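Local coordinates for translation initiation factor eIF2B subunit beta (Schizosaccharomyces pombe, PDB 5B04), which acts as a component of the eIF2B complex, which catalyses the exchange of GDP for GTP on the gamma subunit of eIF2, at residues 199-204 and 224-229; 208-213 and 234-239; 269-274 and 303-308; 275-280 and 309-314; 317-322 and 372-377. All blocks are in the same frame, centred on the assembly; numbering follows the deposited sequence.

All five contacts lie in the Rossmann-like part of the chain. Interactions 2, 4 and 5 share its mixed sheet. Interaction 2 pairs strands 210-214 and 234-238, interaction 4 pairs 279-282 with 313-316, and interaction 5 lies where 313-316 gives way to a loop beside 371-374. The centres of interactions 2 and 4 are about 10 Å apart, and each is about 21 Å from that of interaction 5. Interaction 1 packs helix 218-228 on the turn at 199-204. Interaction 3 joins helices 270-273 and 299-308, its centre about 8 Å from that of interaction 4. Interactions 1 and 2 interleave along the chain, as do 3 and 4; interaction 5 comes last. Strand pairing and helix packing build the alpha/beta domain, and contacts 1 to 4 also meet delta subunits.

Interaction 1 of 5, residues 199-204 and 224-229; sequences VQSMDH and LRFAAK
F226 reaches from helix 218-228 to the 3-10 turn at 199-203 and meets V199, S201 and M202. Its CG is anti to the backbone N (chi1 -174°), which carries the ring across to the turn. F226 CB starts 3.9 Å from S201 OG. The F226 CD1 corner comes closer to the same hydroxyl oxygen, 3.4 Å from S201 OG, near the ring plane. S201 OG makes its hydrogen bond to E198 O and merely touches the ring edge. F226 CE1 lies 3.5 Å from V199 CA, whose C-H points over one ring face in a CH-pi contact. M202 CG sits at the edge near this corner. At the tip, F226 CZ meets V199 CG1 at 3.6 Å. K229 NZ, three residues on, lies over the opposite face, offset toward the rim. Beside the ring, A227 CB packs 3.4 Å from S201 OG. The bent side chain of M202 brings M202 CE to 3.6 Å from F226 O. No hydrogen bond crosses the contact. This is apolar packing of a crossover helix against the turn that leads into the first strand of a Rossmann-like alpha/beta domain.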
# COMPACT_ATOMS: atom_id res chain seq x y z
N VAL C 199 -21.88 9.33 12.31
CA VAL C 199 -21.48 8.87 13.63
C VAL C 199 -20.53 7.68 13.57
O VAL C 199 -19.88 7.34 14.56
CB VAL C 199 -22.70 8.49 14.49
CG1 VAL C 199 -23.62 9.69 14.67
CG2 VAL C 199 -23.46 7.33 13.85
N GLN C 200 -20.45 7.04 12.41
CA GLN C 200 -19.59 5.88 12.23
C GLN C 200 -18.17 6.32 11.87
O GLN C 200 -17.29 5.48 11.67
CB GLN C 200 -20.14 4.96 11.14
CG GLN C 200 -21.61 4.61 11.32
CD GLN C 200 -22.16 3.81 10.16
OE1 GLN C 200 -21.65 2.75 9.82
NE2 GLN C 200 -23.22 4.33 9.54
N SER C 201 -17.96 7.63 11.80
CA SER C 201 -16.66 8.18 11.43
C SER C 201 -15.62 7.99 12.53
O SER C 201 -14.42 7.99 12.26
CB SER C 201 -16.79 9.66 11.09
OG SER C 201 -17.26 10.40 12.20
N MET C 202 -16.09 7.82 13.76
CA MET C 202 -15.20 7.66 14.90
C MET C 202 -14.54 6.28 14.92
O MET C 202 -13.71 6.00 15.78
CB MET C 202 -15.96 7.89 16.20
CG MET C 202 -16.44 9.32 16.40
SD MET C 202 -15.09 10.50 16.45
CE MET C 202 -15.95 12.00 16.92
N ASP C 203 -14.91 5.43 13.96
CA ASP C 203 -14.35 4.09 13.88
C ASP C 203 -13.38 3.95 12.70
O ASP C 203 -12.71 2.93 12.56
CB ASP C 203 -15.46 3.05 13.75
CG ASP C 203 -16.34 2.98 14.98
OD1 ASP C 203 -15.86 3.35 16.07
OD2 ASP C 203 -17.51 2.55 14.86
N HIS C 204 -13.31 4.98 11.87
CA HIS C 204 -12.49 4.91 10.66
C HIS C 204 -11.67 6.17 10.42
O HIS C 204 -10.68 6.15 9.70
CB HIS C 204 -13.39 4.63 9.44
CG HIS C 204 -14.22 3.40 9.59
ND1 HIS C 204 -13.68 2.13 9.60
CD2 HIS C 204 -15.56 3.24 9.75
CE1 HIS C 204 -14.65 1.24 9.75
NE2 HIS C 204 -15.80 1.89 9.85
N LEU C 224 -16.91 13.45 7.47
CA LEU C 224 -15.64 14.07 7.84
C LEU C 224 -15.79 15.06 8.99
O LEU C 224 -15.01 15.04 9.94
CB LEU C 224 -15.03 14.78 6.62
CG LEU C 224 -14.63 13.91 5.43
CD1 LEU C 224 -14.17 14.78 4.27
CD2 LEU C 224 -13.55 12.92 5.83
N ARG C 225 -16.79 15.93 8.90
CA ARG C 225 -16.97 17.00 9.87
C ARG C 225 -17.41 16.48 11.24
O ARG C 225 -17.16 17.12 12.26
CB ARG C 225 -17.99 18.02 9.36
CG ARG C 225 -17.55 18.72 8.08
CD ARG C 225 -18.66 19.59 7.50
NE ARG C 225 -18.92 20.77 8.32
CZ ARG C 225 -19.80 21.71 8.01
NH1 ARG C 225 -20.51 21.61 6.89
NH2 ARG C 225 -19.97 22.75 8.81
N PHE C 226 -18.05 15.31 11.27
CA PHE C 226 -18.49 14.73 12.53
C PHE C 226 -17.29 14.22 13.33
O PHE C 226 -17.27 14.31 14.56
CB PHE C 226 -19.48 13.59 12.30
CG PHE C 226 -20.07 13.03 13.56
CD1 PHE C 226 -19.44 12.01 14.25
CD2 PHE C 226 -21.26 13.53 14.07
CE1 PHE C 226 -19.97 11.50 15.41
CE2 PHE C 226 -21.80 13.02 15.23
CZ PHE C 226 -21.16 12.01 15.91
N ALA C 227 -16.30 13.69 12.63
CA ALA C 227 -15.07 13.24 13.27
C ALA C 227 -14.15 14.42 13.54
O ALA C 227 -13.25 14.34 14.38
CB ALA C 227 -14.37 12.20 12.42
N ALA C 228 -14.39 15.52 12.83
CA ALA C 228 -13.52 16.69 12.88
C ALA C 228 -13.67 17.49 14.17
O ALA C 228 -12.76 18.22 14.56
CB ALA C 228 -13.78 17.57 11.68
N LYS C 229 -14.83 17.37 14.82
CA LYS C 229 -15.09 18.13 16.04
C LYS C 229 -14.14 17.73 17.16
O LYS C 229 -13.68 18.57 17.93
CB LYS C 229 -16.54 17.93 16.50
CG LYS C 229 -17.59 18.56 15.59
CD LYS C 229 -18.97 17.96 15.85
CE LYS C 229 -18.87 16.56 16.45
NZ LYS C 229 -20.19 15.88 16.54

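Interaction 2 of 5, residues 208-213 and 234-239; sequences NEIILT and SVIVAE
S234 opens the pairing with strand 210-214. S234 N donates to E209 O at 3.1 Å, almost in line with the carbonyl. S234 O then accepts from I211 N at 2.9 Å, with the donor tilted from the carbonyl plane. S234 CB lies beside I210 CG1 on one face of the sheet. V235 points to the other face. There CG2 touches I211 CB and CG1 meets T213 CG2. I236 returns to the face of I210 and L212. I236 N gives a bond to I211 O, 2.7 Å long. I236 O accepts from T213 N at 2.9 Å, and the N-H...O angle is 177°, nearly straight. The side chain of I236 spans two neighbours: I236 CD1 reaches I210 CG2 at 4.1 Å, and I236 CG2 meets L212 CD1 at 3.9 Å. V237 runs beside T213, both pointing the same way, with V237 CG2 3.8 Å from T213 CG2. A238 closes the ladder, with A238 N 2.9 Å from T213 O. The two strands are parallel, 21° apart, and belong to a beta-alpha-beta unit through helix 218-228. The polar ends lead elsewhere: T213 OG1 bonds to I281 O of the next strand, and E209 forms a salt bridge with R276 of the second copy of this subunit. The chemistry is therefore divided. Five backbone bonds fix the register, while mostly aliphatic groups line both faces and leave little in this pairing to depend on charge.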
# COMPACT_ATOMS: atom_id res chain seq x y z
N ASN C 208 -4.37 12.70 12.71
CA ASN C 208 -3.15 12.73 11.90
C ASN C 208 -3.15 11.76 10.71
O ASN C 208 -2.12 11.58 10.07
CB ASN C 208 -1.93 12.46 12.79
CG ASN C 208 -1.72 13.54 13.83
OD1 ASN C 208 -2.30 13.48 14.92
ND2 ASN C 208 -0.90 14.52 13.50
N GLU C 209 -4.29 11.16 10.42
CA GLU C 209 -4.43 10.36 9.21
C GLU C 209 -4.64 11.28 8.01
O GLU C 209 -5.05 12.43 8.16
CB GLU C 209 -5.59 9.37 9.32
CG GLU C 209 -5.26 8.10 10.10
CD GLU C 209 -6.32 7.02 9.92
OE1 GLU C 209 -7.46 7.36 9.55
OE2 GLU C 209 -6.00 5.83 10.14
N ILE C 210 -4.36 10.77 6.81
CA ILE C 210 -4.59 11.53 5.59
C ILE C 210 -5.66 10.85 4.74
O ILE C 210 -5.52 9.69 4.35
CB ILE C 210 -3.30 11.69 4.77
CG1 ILE C 210 -2.31 12.59 5.51
CG2 ILE C 210 -3.61 12.27 3.40
CD1 ILE C 210 -1.07 12.93 4.72
N ILE C 211 -6.72 11.59 4.45
CA ILE C 211 -7.86 11.04 3.71
C ILE C 211 -7.99 11.65 2.32
O ILE C 211 -8.04 12.87 2.18
CB ILE C 211 -9.17 11.26 4.48
CG1 ILE C 211 -9.04 10.74 5.91
CG2 ILE C 211 -10.33 10.58 3.76
CD1 ILE C 211 -8.65 9.28 6.00
N LEU C 212 -8.06 10.80 1.31
CA LEU C 212 -8.29 11.26 -0.05
C LEU C 212 -9.76 11.12 -0.43
O LEU C 212 -10.35 10.05 -0.28
CB LEU C 212 -7.43 10.50 -1.05
CG LEU C 212 -7.71 10.82 -2.52
CD1 LEU C 212 -7.39 12.28 -2.82
CD2 LEU C 212 -6.93 9.90 -3.45
N THR C 213 -10.35 12.21 -0.91
CA THR C 213 -11.71 12.18 -1.41
C THR C 213 -11.78 12.94 -2.73
O THR C 213 -10.86 13.68 -3.07
CB THR C 213 -12.71 12.79 -0.40
OG1 THR C 213 -14.05 12.50 -0.82
CG2 THR C 213 -12.52 14.30 -0.31
N SER C 234 -6.27 15.27 8.24
CA SER C 234 -6.08 15.93 6.96
C SER C 234 -6.93 15.29 5.86
O SER C 234 -7.11 14.07 5.84
CB SER C 234 -4.61 15.91 6.56
OG SER C 234 -3.81 16.56 7.53
N VAL C 235 -7.43 16.12 4.96
CA VAL C 235 -8.20 15.63 3.82
C VAL C 235 -7.72 16.25 2.52
O VAL C 235 -7.62 17.47 2.40
CB VAL C 235 -9.71 15.92 3.98
CG1 VAL C 235 -10.45 15.70 2.67
CG2 VAL C 235 -10.31 15.05 5.08
N ILE C 236 -7.39 15.40 1.55
CA ILE C 236 -7.06 15.87 0.21
C ILE C 236 -8.29 15.77 -0.67
O ILE C 236 -8.82 14.68 -0.90
CB ILE C 236 -5.90 15.07 -0.41
CG1 ILE C 236 -4.65 15.17 0.45
CG2 ILE C 236 -5.61 15.56 -1.82
CD1 ILE C 236 -3.45 14.44 -0.12
N VAL C 237 -8.76 16.91 -1.16
CA VAL C 237 -9.94 16.94 -2.02
C VAL C 237 -9.56 17.10 -3.48
O VAL C 237 -9.10 18.16 -3.90
CB VAL C 237 -10.90 18.08 -1.63
CG1 VAL C 237 -12.09 18.13 -2.59
CG2 VAL C 237 -11.38 17.91 -0.19
N ALA C 238 -9.75 16.03 -4.25
CA ALA C 238 -9.58 16.10 -5.69
C ALA C 238 -10.82 16.72 -6.31
O ALA C 238 -11.92 16.19 -6.15
CB ALA C 238 -9.30 14.73 -6.27
N GLU C 239 -10.65 17.84 -7.00
CA GLU C 239 -11.76 18.48 -7.71
C GLU C 239 -12.34 17.50 -8.72
O GLU C 239 -11.62 16.70 -9.31
CB GLU C 239 -11.29 19.76 -8.41
CG GLU C 239 -10.15 19.53 -9.38
CD GLU C 239 -9.94 20.70 -10.31
OE1 GLU C 239 -10.17 21.86 -9.89
OE2 GLU C 239 -9.54 20.47 -11.47

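Interaction 3 of 5, residues 269-274 and 303-308; sequences TIFAIM and AQAARH
The rings of F271 and H308 meet obliquely, with planes at 41° and centroids 5.5 Å apart. H308 CE1 lies at the edge of the phenyl ring, in its plane. The closest approach is F271 CZ to H308 ND1, 3.6 Å. A305 CB lies at the near corner of the phenyl ring, 4.0 Å from F271 CD2. A second ring, that of H309, stands edge-to-face with F271. The phenyl reaches across because CG is anti to the backbone N (chi1 -171°). With an alanine in place of F271, a gap would probably open beside A305, and the rings of H308 and H309 would be left without their partner. M274 makes the other half of the contact. M274 CG lies 3.4 Å from A305 O. The chain then bends, so that M274 SD comes 4.1 Å from A306 CA and CE meets A306 CB. I270 CG2 adds a lighter contact with A305 CB. No hydrogen bond joins the segments. The small A305 and A306 are consistent with the close approach, F271 CA to A305 CA being 5.6 Å. F271 also packs on S359 and H308 on P436 of a delta subunit. The short, weakly bonded helix 270-273 thus lies against the C-terminal end of helix 299-308. M274 also packs on L212 and V280 of the sheet beneath.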
# COMPACT_ATOMS: atom_id res chain seq x y z
N THR C 269 -3.08 14.98 -10.11
CA THR C 269 -2.19 14.86 -8.97
C THR C 269 -2.55 13.68 -8.07
O THR C 269 -1.83 13.36 -7.13
CB THR C 269 -2.20 16.16 -8.13
OG1 THR C 269 -2.35 17.29 -9.00
CG2 THR C 269 -0.91 16.31 -7.33
N ILE C 270 -3.67 13.03 -8.37
CA ILE C 270 -4.20 11.94 -7.54
C ILE C 270 -3.18 10.83 -7.28
O ILE C 270 -2.97 10.44 -6.13
CB ILE C 270 -5.46 11.32 -8.17
CG1 ILE C 270 -6.62 12.31 -8.09
CG2 ILE C 270 -5.83 10.03 -7.47
CD1 ILE C 270 -7.88 11.83 -8.78
N PHE C 271 -2.55 10.33 -8.34
CA PHE C 271 -1.57 9.26 -8.21
C PHE C 271 -0.35 9.71 -7.41
O PHE C 271 0.19 8.96 -6.60
CB PHE C 271 -1.14 8.76 -9.59
CG PHE C 271 -0.28 7.51 -9.55
CD1 PHE C 271 1.08 7.60 -9.33
CD2 PHE C 271 -0.85 6.27 -9.74
CE1 PHE C 271 1.87 6.46 -9.30
CE2 PHE C 271 -0.07 5.12 -9.72
CZ PHE C 271 1.29 5.22 -9.50
N ALA C 272 0.07 10.95 -7.64
CA ALA C 272 1.30 11.48 -7.06
C ALA C 272 1.28 11.51 -5.54
O ALA C 272 2.33 11.36 -4.90
CB ALA C 272 1.57 12.87 -7.61
N ILE C 273 0.10 11.70 -4.95
CA ILE C 273 -0.00 11.86 -3.51
C ILE C 273 -0.56 10.62 -2.81
O ILE C 273 -0.71 10.60 -1.59
CB ILE C 273 -0.88 13.07 -3.15
CG1 ILE C 273 -2.18 13.07 -3.96
CG2 ILE C 273 -0.13 14.36 -3.41
CD1 ILE C 273 -3.35 12.39 -3.27
N MET C 274 -0.86 9.58 -3.59
CA MET C 274 -1.48 8.37 -3.07
C MET C 274 -0.60 7.65 -2.05
O MET C 274 -1.10 6.95 -1.17
CB MET C 274 -1.82 7.42 -4.22
CG MET C 274 -2.91 6.41 -3.90
SD MET C 274 -4.53 7.19 -3.81
CE MET C 274 -5.03 6.72 -2.16
N ALA C 303 -9.81 5.15 -7.54
CA ALA C 303 -9.92 3.73 -7.22
C ALA C 303 -8.75 2.92 -7.76
O ALA C 303 -8.20 2.07 -7.06
CB ALA C 303 -11.23 3.18 -7.76
N GLN C 304 -8.35 3.19 -9.00
CA GLN C 304 -7.24 2.48 -9.61
C GLN C 304 -5.93 2.81 -8.91
O GLN C 304 -5.13 1.92 -8.60
CB GLN C 304 -7.13 2.80 -11.10
CG GLN C 304 -8.25 2.21 -11.95
CD GLN C 304 -8.24 0.69 -11.95
OE1 GLN C 304 -7.21 0.06 -11.73
NE2 GLN C 304 -9.41 0.10 -12.21
N ALA C 305 -5.70 4.10 -8.66
CA ALA C 305 -4.49 4.54 -7.98
C ALA C 305 -4.45 4.02 -6.54
O ALA C 305 -3.37 3.80 -5.99
CB ALA C 305 -4.40 6.06 -7.99
N ALA C 306 -5.62 3.84 -5.95
CA ALA C 306 -5.71 3.33 -4.58
C ALA C 306 -5.32 1.85 -4.52
O ALA C 306 -4.60 1.43 -3.61
CB ALA C 306 -7.10 3.53 -4.03
N ARG C 307 -5.80 1.08 -5.48
CA ARG C 307 -5.49 -0.34 -5.56
C ARG C 307 -3.99 -0.55 -5.77
O ARG C 307 -3.40 -1.48 -5.23
CB ARG C 307 -6.28 -1.01 -6.69
CG ARG C 307 -6.01 -2.50 -6.86
CD ARG C 307 -6.44 -3.28 -5.63
NE ARG C 307 -7.78 -2.89 -5.18
CZ ARG C 307 -8.46 -3.52 -4.23
NH1 ARG C 307 -7.94 -4.58 -3.63
NH2 ARG C 307 -9.67 -3.10 -3.88
N HIS C 308 -3.39 0.34 -6.56
CA HIS C 308 -1.98 0.25 -6.90
C HIS C 308 -1.10 0.52 -5.68
O HIS C 308 -0.03 -0.09 -5.54
CB HIS C 308 -1.65 1.24 -8.02
CG HIS C 308 -0.31 1.01 -8.65
ND1 HIS C 308 0.78 1.81 -8.39
CD2 HIS C 308 0.10 0.09 -9.55
CE1 HIS C 308 1.81 1.38 -9.09
NE2 HIS C 308 1.43 0.34 -9.80

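Interaction 4 of 5, residues 275-280 and 309-314; sequences SRVNKV and HATPVV
V280 and V313 lie side by side and point the same way, on one face of the sheet. Their CG1 atoms meet, V280 CG1 to V313 CG1 at 4.1 Å. V280 CG1 is anti to its backbone N (chi1 156°), which turns this methyl to V313. The backbone bonds on either side of V313 set this register: V280 N donates to P312 O at 2.9 Å, and V314 N to V280 O at 2.6 Å. V314 turns its CB and CG2 against the V280 carbonyl oxygen.

Before the strands pair, T311 and P312 press on the loop at 277-278. T311 points at the loop, and T311 CG2 lies 3.3 Å from N278 O. P312 lays the CD corner of its ring against the same oxygen, also 3.3 Å from N278 O. The T311 methyl further meets V277 CG1. At the far end H309 is turned so that S275 CB stands at its ring edge, in plane, 4.0 Å from H309 ND1. H309 ND1 also lies near S275 N, but the angle is too poor for a hydrogen bond.

A310, with positive phi, is the C-prime residue of a Schellman motif. T311 N bonds to A306 O and A310 N to R307 O, which ends helix 299-308 and turns the chain into its strand. That helix covers the valine face: A306 packs on both V280 and V313, and V302 on V280. Strand 210-214 flanks 279-282 on one side. Strand 371-374 borders 313-316 on the other, where V314 meets L371 and I373.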
# COMPACT_ATOMS: atom_id res chain seq x y z
N SER C 275 0.71 7.83 -2.17
CA SER C 275 1.67 7.12 -1.33
C SER C 275 1.60 7.54 0.14
O SER C 275 2.03 6.81 1.02
CB SER C 275 3.09 7.34 -1.86
OG SER C 275 3.44 8.71 -1.84
N ARG C 276 1.05 8.73 0.39
CA ARG C 276 0.94 9.24 1.76
C ARG C 276 -0.51 9.29 2.21
O ARG C 276 -0.84 9.98 3.17
CB ARG C 276 1.58 10.62 1.87
CG ARG C 276 2.98 10.71 1.28
CD ARG C 276 4.00 9.94 2.10
NE ARG C 276 4.76 10.81 2.99
CZ ARG C 276 4.56 10.89 4.30
NH1 ARG C 276 3.62 10.16 4.88
NH2 ARG C 276 5.30 11.71 5.04
N VAL C 277 -1.38 8.56 1.52
CA VAL C 277 -2.79 8.52 1.86
C VAL C 277 -3.15 7.23 2.58
O VAL C 277 -2.81 6.13 2.12
CB VAL C 277 -3.69 8.66 0.61
CG1 VAL C 277 -5.16 8.52 1.00
CG2 VAL C 277 -3.45 9.99 -0.08
N ASN C 278 -3.82 7.35 3.72
CA ASN C 278 -4.25 6.20 4.50
C ASN C 278 -5.52 5.56 3.96
O ASN C 278 -5.60 4.34 3.81
CB ASN C 278 -4.45 6.59 5.96
CG ASN C 278 -3.17 7.00 6.64
OD1 ASN C 278 -2.99 8.17 7.01
ND2 ASN C 278 -2.26 6.05 6.83
N LYS C 279 -6.52 6.40 3.67
CA LYS C 279 -7.83 5.91 3.27
C LYS C 279 -8.45 6.75 2.16
O LYS C 279 -8.28 7.97 2.12
CB LYS C 279 -8.78 5.87 4.47
CG LYS C 279 -8.44 4.83 5.51
CD LYS C 279 -9.17 5.09 6.82
CE LYS C 279 -8.93 3.98 7.82
NZ LYS C 279 -7.48 3.66 7.96
N VAL C 280 -9.17 6.09 1.26
CA VAL C 280 -9.98 6.77 0.26
C VAL C 280 -11.44 6.73 0.68
O VAL C 280 -11.99 5.65 0.93
CB VAL C 280 -9.82 6.15 -1.14
CG1 VAL C 280 -11.04 6.44 -2.00
CG2 VAL C 280 -8.56 6.67 -1.81
N HIS C 309 -1.54 1.42 -4.82
CA HIS C 309 -0.79 1.78 -3.63
C HIS C 309 -1.28 1.01 -2.40
O HIS C 309 -0.88 1.31 -1.28
CB HIS C 309 -0.88 3.29 -3.37
CG HIS C 309 -0.23 4.12 -4.42
ND1 HIS C 309 0.72 5.08 -4.13
CD2 HIS C 309 -0.38 4.15 -5.77
CE1 HIS C 309 1.12 5.66 -5.25
NE2 HIS C 309 0.47 5.11 -6.26
N ALA C 310 -2.14 0.02 -2.64
CA ALA C 310 -2.72 -0.80 -1.58
C ALA C 310 -3.44 0.05 -0.53
O ALA C 310 -3.37 -0.24 0.66
CB ALA C 310 -1.66 -1.66 -0.93
N THR C 311 -4.14 1.09 -0.98
CA THR C 311 -4.89 1.96 -0.09
C THR C 311 -6.37 1.59 -0.10
O THR C 311 -6.98 1.48 -1.17
CB THR C 311 -4.73 3.44 -0.48
OG1 THR C 311 -3.34 3.80 -0.45
CG2 THR C 311 -5.49 4.34 0.49
N PRO C 312 -6.96 1.39 1.09
CA PRO C 312 -8.37 1.03 1.25
C PRO C 312 -9.33 2.05 0.63
O PRO C 312 -9.12 3.26 0.77
CB PRO C 312 -8.56 0.98 2.77
CG PRO C 312 -7.20 0.69 3.30
CD PRO C 312 -6.25 1.42 2.39
N VAL C 313 -10.37 1.56 -0.03
CA VAL C 313 -11.40 2.43 -0.60
C VAL C 313 -12.70 2.27 0.17
O VAL C 313 -13.31 1.20 0.18
CB VAL C 313 -11.65 2.12 -2.09
CG1 VAL C 313 -12.87 2.86 -2.60
CG2 VAL C 313 -10.42 2.47 -2.92
N VAL C 314 -13.13 3.35 0.82
CA VAL C 314 -14.37 3.34 1.59
C VAL C 314 -15.44 4.16 0.88
O VAL C 314 -15.14 5.20 0.30
CB VAL C 314 -14.16 3.90 3.01
CG1 VAL C 314 -15.29 3.47 3.92
CG2 VAL C 314 -12.83 3.42 3.57

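Interaction 5 of 5, residues 317-322 and 372-377; sequences SGIYKL and FITNLG. With PO4 (phosphate ion), chain M.
I319 and N375 form the tight part of this contact. The backbone N of I319 donates to N375 OD1 at 3.1 Å, with the donor tilted 15° from the plane of the amide carbonyl. The isoleucine side chain crosses the amide at about a right angle, and its CG1 meets both OD1 and ND2. Next to it, S317 N bonds to I373 O at 2.9 Å and continues the parallel pairing of the strands. S317 O then lies over T374, 3.3 Å from T374 CA in a C-H...O contact. S317 OG and K321 N reach G318 O from opposite faces of its plane; the K321 bond closes a short 3-10 turn. If N375 were an alanine, the I319 amide would probably be left without this acceptor and the 317-319 backbone freer to shift from the turn.

T374 to G377 is a type I turn that joins strands 371-374 and 377-379 in a beta hairpin. T374 OG1 accepts from L376 N, which makes an ST turn, and T374 OG1 donates to G377 O at 2.6 Å on a lone pair in the carbonyl plane. T374 N reaches that same oxygen.

The outer side is looser. L376 is exposed, and L376 CD1 touches I319 CG1 at 3.6 Å. The extended chain of K321 leads away from the hairpin. K321 NZ bonds to T284 O and to O1 of a phosphate ion, probably from the crystallisation liquor; the modelled K321 NZ to phosphate O1 length of 2.5 Å is doubtful. S217 OG, K218 N and T219 OG1 also hold that ion.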
# COMPACT_ATOMS: atom_id res chain seq x y z
N SER C 317 -22.64 5.86 1.61
CA SER C 317 -23.86 5.98 0.82
C SER C 317 -25.08 5.44 1.56
O SER C 317 -25.00 4.44 2.27
CB SER C 317 -23.71 5.25 -0.51
OG SER C 317 -24.89 5.35 -1.28
N GLY C 318 -26.22 6.12 1.38
CA GLY C 318 -27.47 5.64 1.93
C GLY C 318 -27.95 4.43 1.15
O GLY C 318 -27.64 4.30 -0.04
N ILE C 319 -28.70 3.56 1.80
CA ILE C 319 -29.16 2.32 1.18
C ILE C 319 -30.16 2.55 0.06
O ILE C 319 -30.47 1.64 -0.71
CB ILE C 319 -29.78 1.36 2.22
CG1 ILE C 319 -30.47 2.14 3.34
CG2 ILE C 319 -28.72 0.45 2.80
CD1 ILE C 319 -31.79 2.78 2.96
N TYR C 320 -30.67 3.78 -0.05
CA TYR C 320 -31.66 4.10 -1.08
C TYR C 320 -31.00 4.22 -2.45
O TYR C 320 -31.69 4.26 -3.47
CB TYR C 320 -32.40 5.39 -0.72
CG TYR C 320 -31.59 6.65 -0.88
CD1 TYR C 320 -30.71 7.07 0.10
CD2 TYR C 320 -31.72 7.45 -2.02
CE1 TYR C 320 -29.97 8.23 -0.04
CE2 TYR C 320 -30.99 8.61 -2.17
CZ TYR C 320 -30.11 8.99 -1.18
OH TYR C 320 -29.38 10.15 -1.33
N LYS C 321 -29.68 4.29 -2.47
CA LYS C 321 -28.93 4.35 -3.72
C LYS C 321 -28.58 2.95 -4.21
O LYS C 321 -27.87 2.79 -5.21
CB LYS C 321 -27.65 5.18 -3.55
CG LYS C 321 -27.89 6.63 -3.16
CD LYS C 321 -26.57 7.38 -3.09
CE LYS C 321 -26.75 8.79 -2.55
NZ LYS C 321 -25.45 9.50 -2.42
N LEU C 322 -29.07 1.94 -3.51
CA LEU C 322 -28.80 0.55 -3.87
C LEU C 322 -29.87 0.02 -4.81
O LEU C 322 -30.99 -0.28 -4.39
CB LEU C 322 -28.71 -0.32 -2.61
CG LEU C 322 -28.24 -1.77 -2.79
CD1 LEU C 322 -26.90 -1.81 -3.52
CD2 LEU C 322 -28.13 -2.45 -1.43
N PHE C 372 -18.35 -0.44 2.67
CA PHE C 372 -19.47 0.46 2.45
C PHE C 372 -19.97 1.01 3.78
O PHE C 372 -20.38 0.25 4.66
CB PHE C 372 -20.61 -0.24 1.72
CG PHE C 372 -20.40 -0.39 0.24
CD1 PHE C 372 -20.62 0.68 -0.61
CD2 PHE C 372 -19.99 -1.60 -0.30
CE1 PHE C 372 -20.43 0.55 -1.97
CE2 PHE C 372 -19.80 -1.74 -1.66
CZ PHE C 372 -20.02 -0.66 -2.50
N ILE C 373 -19.92 2.33 3.94
CA ILE C 373 -20.51 2.98 5.10
C ILE C 373 -21.93 3.42 4.78
O ILE C 373 -22.15 4.32 3.97
CB ILE C 373 -19.69 4.20 5.56
CG1 ILE C 373 -18.32 3.76 6.08
CG2 ILE C 373 -20.43 4.97 6.64
CD1 ILE C 373 -18.38 2.98 7.38
N THR C 374 -22.91 2.76 5.41
CA THR C 374 -24.31 3.06 5.14
C THR C 374 -25.05 3.44 6.42
O THR C 374 -24.49 3.36 7.52
CB THR C 374 -25.02 1.85 4.50
OG1 THR C 374 -25.12 0.79 5.45
CG2 THR C 374 -24.26 1.37 3.28
N ASN C 375 -26.30 3.85 6.27
CA ASN C 375 -27.14 4.16 7.42
C ASN C 375 -27.60 2.90 8.14
O ASN C 375 -28.17 2.96 9.23
CB ASN C 375 -28.35 5.00 7.00
CG ASN C 375 -29.06 4.43 5.79
OD1 ASN C 375 -28.42 4.03 4.81
ND2 ASN C 375 -30.38 4.37 5.85
N LEU C 376 -27.35 1.75 7.52
CA LEU C 376 -27.62 0.46 8.14
C LEU C 376 -26.37 -0.07 8.81
O LEU C 376 -26.41 -1.07 9.54
CB LEU C 376 -28.13 -0.54 7.10
CG LEU C 376 -29.65 -0.66 6.91
CD1 LEU C 376 -30.29 0.69 6.66
CD2 LEU C 376 -29.95 -1.62 5.76
N GLY C 377 -25.25 0.61 8.58
CA GLY C 377 -23.98 0.21 9.16
C GLY C 377 -22.91 -0.06 8.12
O GLY C 377 -23.11 0.20 6.93
P PO4 M . -24.27 12.54 -1.74
O1 PO4 M . -25.55 11.79 -1.47
O2 PO4 M . -23.71 12.10 -3.08
O3 PO4 M . -23.27 12.23 -0.65
O4 PO4 M . -24.54 14.02 -1.77